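Local coordinates for PAP fimbrial major pilin protein (Escherichia coli, PDB 2UY6), which polymerizes into the thick helical rod of the P pilus, a surface filament that enables bacteria to colonize the epithelium of specific host organs, at residues L79-P84 with A156-T161; D91-N96 with V112-S117. The protein carries 2 engineered substitutions. All coordinates share one frame; numbering follows the deposited sequence.

Interaction 1. Residues L79-P84 with A156-T161; sequences LAFTGP and ANFNLT
Leu79 faces Leu160 across the antiparallel pairing of strands 79-82 and 156-161, yet most of its side chain is spent on Phe158. CB of Leu79 lies 4.1 Å from CD2 of Leu160. With CG anti to the backbone N (chi1 -179°), the chain leans diagonally to the neighbouring aromatic: CG of Leu79 comes 3.6 Å from CE1 of Phe158, CD2 meets that same ring atom, and CD1 reaches CZ. The branched end therefore lies to one side of the ring plane, beside the CE1-CZ bond. On the other flank of Phe158 stands Phe81, its non-hydrogen-bonded bridge partner. Atom CD1 of Phe158 lies 3.5 Å above one face of the Phe81 ring, displaced toward the rim at CZ; the planes are inclined by 56°, so the rings meet obliquely.

This apolar face is consistent with the incomplete immunoglobulin-like fold of pilins, which lacks its seventh strand. A strand of another protein chain runs parallel to 156-161 and extends the sheet, consistent with donor-strand complementation by a pilus chaperone.

Backbone bonds fix the register: Asn159 N donates to Ala80 O (2.7 Å), and Asn157 N to Thr82 O (2.7 Å, almost straight at 176°), each with its reciprocal bond. On the opposite face, with Ala80 and Asn157, Thr82 crosses Asn159 at about a right angle, its OG1 3.4 Å from ND2 of Asn159.

Interaction 2. Residues D91-N96 with V112-S117; sequences DELDTN and VVFDGS
The carbonyl oxygen of Val112 is approached from the Asp91 side by a water and by carbon. A water hydrogen-bonds to Val112 O at 2.8 Å and to Asp91 O at 2.6 Å, bridging the two segments. In addition, Asp91 CA directs its hydrogen at Val112 O over 3.5 Å (angle at H 138°), and Asp91 CB packs against the same oxygen. The two segments are thus joined here through a shared water and a C-H...O contact.

The apolar half is built on Phe114. Leu93 CB sits 3.9 Å from the centroid of the Phe114 ring and 17° off the normal, which identifies a CH-pi contact over the face. Because Leu93 CG is anti to the backbone N (chi1 179°), the side chain continues across the ring at about a right angle to Phe114, bringing CD1 of Leu93 to 3.9 Å from CD2 of Phe114. Val112 CG1 covers the opposite face near its rim, so the ring is clamped between residues of both segments, while Asp91 O lies at its edge.

This is apolar packing within the immunoglobulin-like pilin fold, where the loop before strand 117-118 meets its strands. Phe114 also packs on Phe81 and Ile85 of strand 77-86 and on Val105 of strand 101-106, whereas Leu93 touches Ile103 of the latter and Ala154 and Ala156 of strand 153-162.

Interaction 2 is nested in sequence within the loop closed by interaction 1, and their centres lie about 9 Å apart. Both mix buried and partly exposed residues, but they are held differently: 79-84 and 156-161 form regular antiparallel sheet with direct backbone bonds, whereas in interaction 2 a corner at 91-92 and Leu93 just after it meet the loop 112-114 through water and ring packing. Their apolar sides merge, since Phe81 CD1 lies 3.4 Å from Val112 CG1. A probable hydrogen bond of 3.0 Å from Asp94 N to Pro84 O adds a polar tie. The other protein's strand pairs with 156-161, while at interaction 2 that chain packs on Leu93.

Interaction 1. Residues L79-P84 with A156-T161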
# COMPACT_ATOMS: atom_id res chain seq x y z
N LEU B 79 -7.62 12.94 5.98
CA LEU B 79 -6.69 13.90 5.41
C LEU B 79 -6.64 15.16 6.26
O LEU B 79 -7.67 15.66 6.70
CB LEU B 79 -7.14 14.20 3.98
CG LEU B 79 -6.34 15.16 3.12
CD1 LEU B 79 -6.81 15.03 1.68
CD2 LEU B 79 -6.53 16.58 3.62
N ALA B 80 -5.44 15.68 6.51
CA ALA B 80 -5.31 16.89 7.32
C ALA B 80 -4.00 17.64 7.13
O ALA B 80 -2.96 17.06 6.80
CB ALA B 80 -5.50 16.54 8.80
N PHE B 81 -4.05 18.96 7.33
CA PHE B 81 -2.86 19.78 7.21
C PHE B 81 -2.40 20.18 8.60
O PHE B 81 -3.21 20.37 9.51
CB PHE B 81 -3.14 21.04 6.41
CG PHE B 81 -3.32 20.81 4.94
CD1 PHE B 81 -4.53 20.35 4.43
CD2 PHE B 81 -2.28 21.07 4.05
CE1 PHE B 81 -4.71 20.17 3.06
CE2 PHE B 81 -2.45 20.89 2.68
CZ PHE B 81 -3.66 20.43 2.18
N THR B 82 -1.09 20.29 8.77
CA THR B 82 -0.53 20.68 10.05
C THR B 82 0.65 21.61 9.89
O THR B 82 1.50 21.41 9.02
CB THR B 82 -0.13 19.44 10.87
OG1 THR B 82 -1.26 19.00 11.63
CG2 THR B 82 1.03 19.75 11.81
N GLY B 83 0.68 22.63 10.74
CA GLY B 83 1.75 23.60 10.73
C GLY B 83 1.48 24.64 11.80
O GLY B 83 0.35 24.71 12.30
N PRO B 84 2.47 25.44 12.19
CA PRO B 84 2.28 26.47 13.22
C PRO B 84 1.22 27.46 12.77
O PRO B 84 1.21 27.88 11.61
CB PRO B 84 3.66 27.11 13.31
CG PRO B 84 4.17 26.98 11.90
CD PRO B 84 3.81 25.55 11.59
N ALA B 156 4.01 23.13 5.35
CA ALA B 156 2.79 22.57 5.91
C ALA B 156 2.86 21.05 5.77
O ALA B 156 3.31 20.54 4.74
CB ALA B 156 1.58 23.13 5.18
N ASN B 157 2.43 20.32 6.79
CA ASN B 157 2.44 18.86 6.70
C ASN B 157 1.11 18.33 6.20
O ASN B 157 0.07 18.55 6.83
CB ASN B 157 2.73 18.20 8.06
CG ASN B 157 4.18 18.30 8.44
OD1 ASN B 157 5.07 17.97 7.65
ND2 ASN B 157 4.43 18.74 9.67
N PHE B 158 1.15 17.65 5.06
CA PHE B 158 -0.03 17.05 4.46
C PHE B 158 -0.08 15.64 5.04
O PHE B 158 0.68 14.76 4.63
CB PHE B 158 0.13 17.00 2.94
CG PHE B 158 -1.09 16.50 2.22
CD1 PHE B 158 -2.32 17.15 2.36
CD2 PHE B 158 -1.02 15.39 1.39
CE1 PHE B 158 -3.45 16.70 1.67
CE2 PHE B 158 -2.15 14.94 0.70
CZ PHE B 158 -3.36 15.60 0.84
N ASN B 159 -0.99 15.43 5.98
CA ASN B 159 -1.10 14.14 6.65
C ASN B 159 -2.23 13.22 6.18
O ASN B 159 -3.41 13.58 6.21
CB ASN B 159 -1.23 14.38 8.15
CG ASN B 159 -0.41 15.58 8.62
OD1 ASN B 159 0.80 15.66 8.38
ND2 ASN B 159 -1.07 16.54 9.28
N LEU B 160 -1.85 12.02 5.74
CA LEU B 160 -2.80 11.00 5.29
C LEU B 160 -2.75 9.85 6.30
O LEU B 160 -1.73 9.17 6.43
CB LEU B 160 -2.41 10.48 3.90
CG LEU B 160 -2.41 11.54 2.80
CD1 LEU B 160 -2.06 10.90 1.46
CD2 LEU B 160 -3.79 12.18 2.74
N THR B 161 -3.85 9.65 7.02
CA THR B 161 -3.90 8.59 8.02
C THR B 161 -4.89 7.52 7.59
O THR B 161 -6.10 7.74 7.59
CB THR B 161 -4.32 9.15 9.39
OG1 THR B 161 -3.40 10.18 9.79
CG2 THR B 161 -4.29 8.05 10.44

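Interaction 2. Residues D91-N96 with V112-S117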
# COMPACT_ATOMS: atom_id res chain seq x y z
N ASP B 91 -6.83 28.76 10.76
CA ASP B 91 -6.88 28.77 9.30
C ASP B 91 -5.81 29.68 8.73
O ASP B 91 -5.77 29.92 7.52
CB ASP B 91 -8.27 29.20 8.82
CG ASP B 91 -8.55 30.67 9.06
OD1 ASP B 91 -8.12 31.21 10.10
OD2 ASP B 91 -9.22 31.28 8.20
N GLU B 92 -4.94 30.19 9.59
CA GLU B 92 -3.86 31.05 9.14
C GLU B 92 -2.53 30.39 9.46
O GLU B 92 -2.14 30.29 10.61
CB GLU B 92 -3.92 32.43 9.81
CG GLU B 92 -5.20 33.22 9.56
CD GLU B 92 -5.04 34.71 9.87
OE1 GLU B 92 -4.32 35.06 10.83
OE2 GLU B 92 -5.65 35.53 9.16
N LEU B 93 -1.84 29.94 8.42
CA LEU B 93 -0.55 29.29 8.58
C LEU B 93 0.55 30.33 8.79
O LEU B 93 0.93 31.04 7.86
CB LEU B 93 -0.24 28.45 7.33
CG LEU B 93 1.11 27.73 7.36
CD1 LEU B 93 1.08 26.67 8.44
CD2 LEU B 93 1.39 27.12 6.01
N ASP B 94 1.06 30.42 10.02
CA ASP B 94 2.11 31.38 10.35
C ASP B 94 3.34 31.12 9.46
O ASP B 94 3.60 29.98 9.07
CB ASP B 94 2.49 31.27 11.82
CG ASP B 94 3.00 32.59 12.40
OD1 ASP B 94 3.85 33.24 11.75
OD2 ASP B 94 2.54 32.98 13.50
N THR B 95 4.09 32.18 9.16
CA THR B 95 5.27 32.07 8.31
C THR B 95 6.60 32.39 8.97
O THR B 95 6.65 32.88 10.09
CB THR B 95 5.15 32.99 7.09
OG1 THR B 95 4.87 34.32 7.55
CG2 THR B 95 4.05 32.51 6.16
N ASN B 96 7.68 32.13 8.24
CA ASN B 96 9.03 32.40 8.71
C ASN B 96 9.59 33.64 8.04
O ASN B 96 9.33 33.89 6.85
CB ASN B 96 9.97 31.23 8.40
CG ASN B 96 9.56 29.95 9.10
OD1 ASN B 96 9.39 29.92 10.33
ND2 ASN B 96 9.40 28.88 8.32
N VAL B 112 -8.82 25.48 4.84
CA VAL B 112 -8.08 24.43 5.52
C VAL B 112 -7.69 24.98 6.89
O VAL B 112 -7.52 26.18 7.06
CB VAL B 112 -6.80 24.07 4.74
CG1 VAL B 112 -5.86 23.25 5.62
CG2 VAL B 112 -7.16 23.29 3.49
N VAL B 113 -7.57 24.10 7.87
CA VAL B 113 -7.15 24.49 9.21
C VAL B 113 -5.88 23.69 9.49
O VAL B 113 -5.75 22.55 9.03
CB VAL B 113 -8.23 24.17 10.26
CG1 VAL B 113 -9.36 25.17 10.15
CG2 VAL B 113 -8.76 22.77 10.06
N PHE B 114 -4.95 24.28 10.22
CA PHE B 114 -3.69 23.61 10.52
C PHE B 114 -3.48 23.23 11.98
O PHE B 114 -2.38 22.83 12.36
CB PHE B 114 -2.51 24.47 10.07
CG PHE B 114 -2.59 24.93 8.66
CD1 PHE B 114 -3.36 26.04 8.32
CD2 PHE B 114 -1.91 24.26 7.65
CE1 PHE B 114 -3.44 26.47 7.00
CE2 PHE B 114 -1.98 24.69 6.33
CZ PHE B 114 -2.74 25.79 6.00
N ASP B 115 -4.51 23.37 12.80
CA ASP B 115 -4.38 23.02 14.22
C ASP B 115 -4.52 21.52 14.37
O ASP B 115 -4.64 21.00 15.48
CB ASP B 115 -5.46 23.72 15.04
CG ASP B 115 -6.86 23.37 14.59
OD1 ASP B 115 -7.82 23.78 15.27
OD2 ASP B 115 -7.01 22.69 13.55
N GLY B 116 -4.50 20.82 13.24
CA GLY B 116 -4.66 19.39 13.29
C GLY B 116 -6.13 19.07 13.42
O GLY B 116 -6.58 18.48 14.40
N SER B 117 -6.90 19.51 12.43
CA SER B 117 -8.33 19.23 12.39
C SER B 117 -8.55 18.57 11.04
O SER B 117 -7.86 18.89 10.06
CB SER B 117 -9.16 20.52 12.52
OG SER B 117 -9.16 20.98 13.86
O HOH W 1 -6.69 28.41 5.61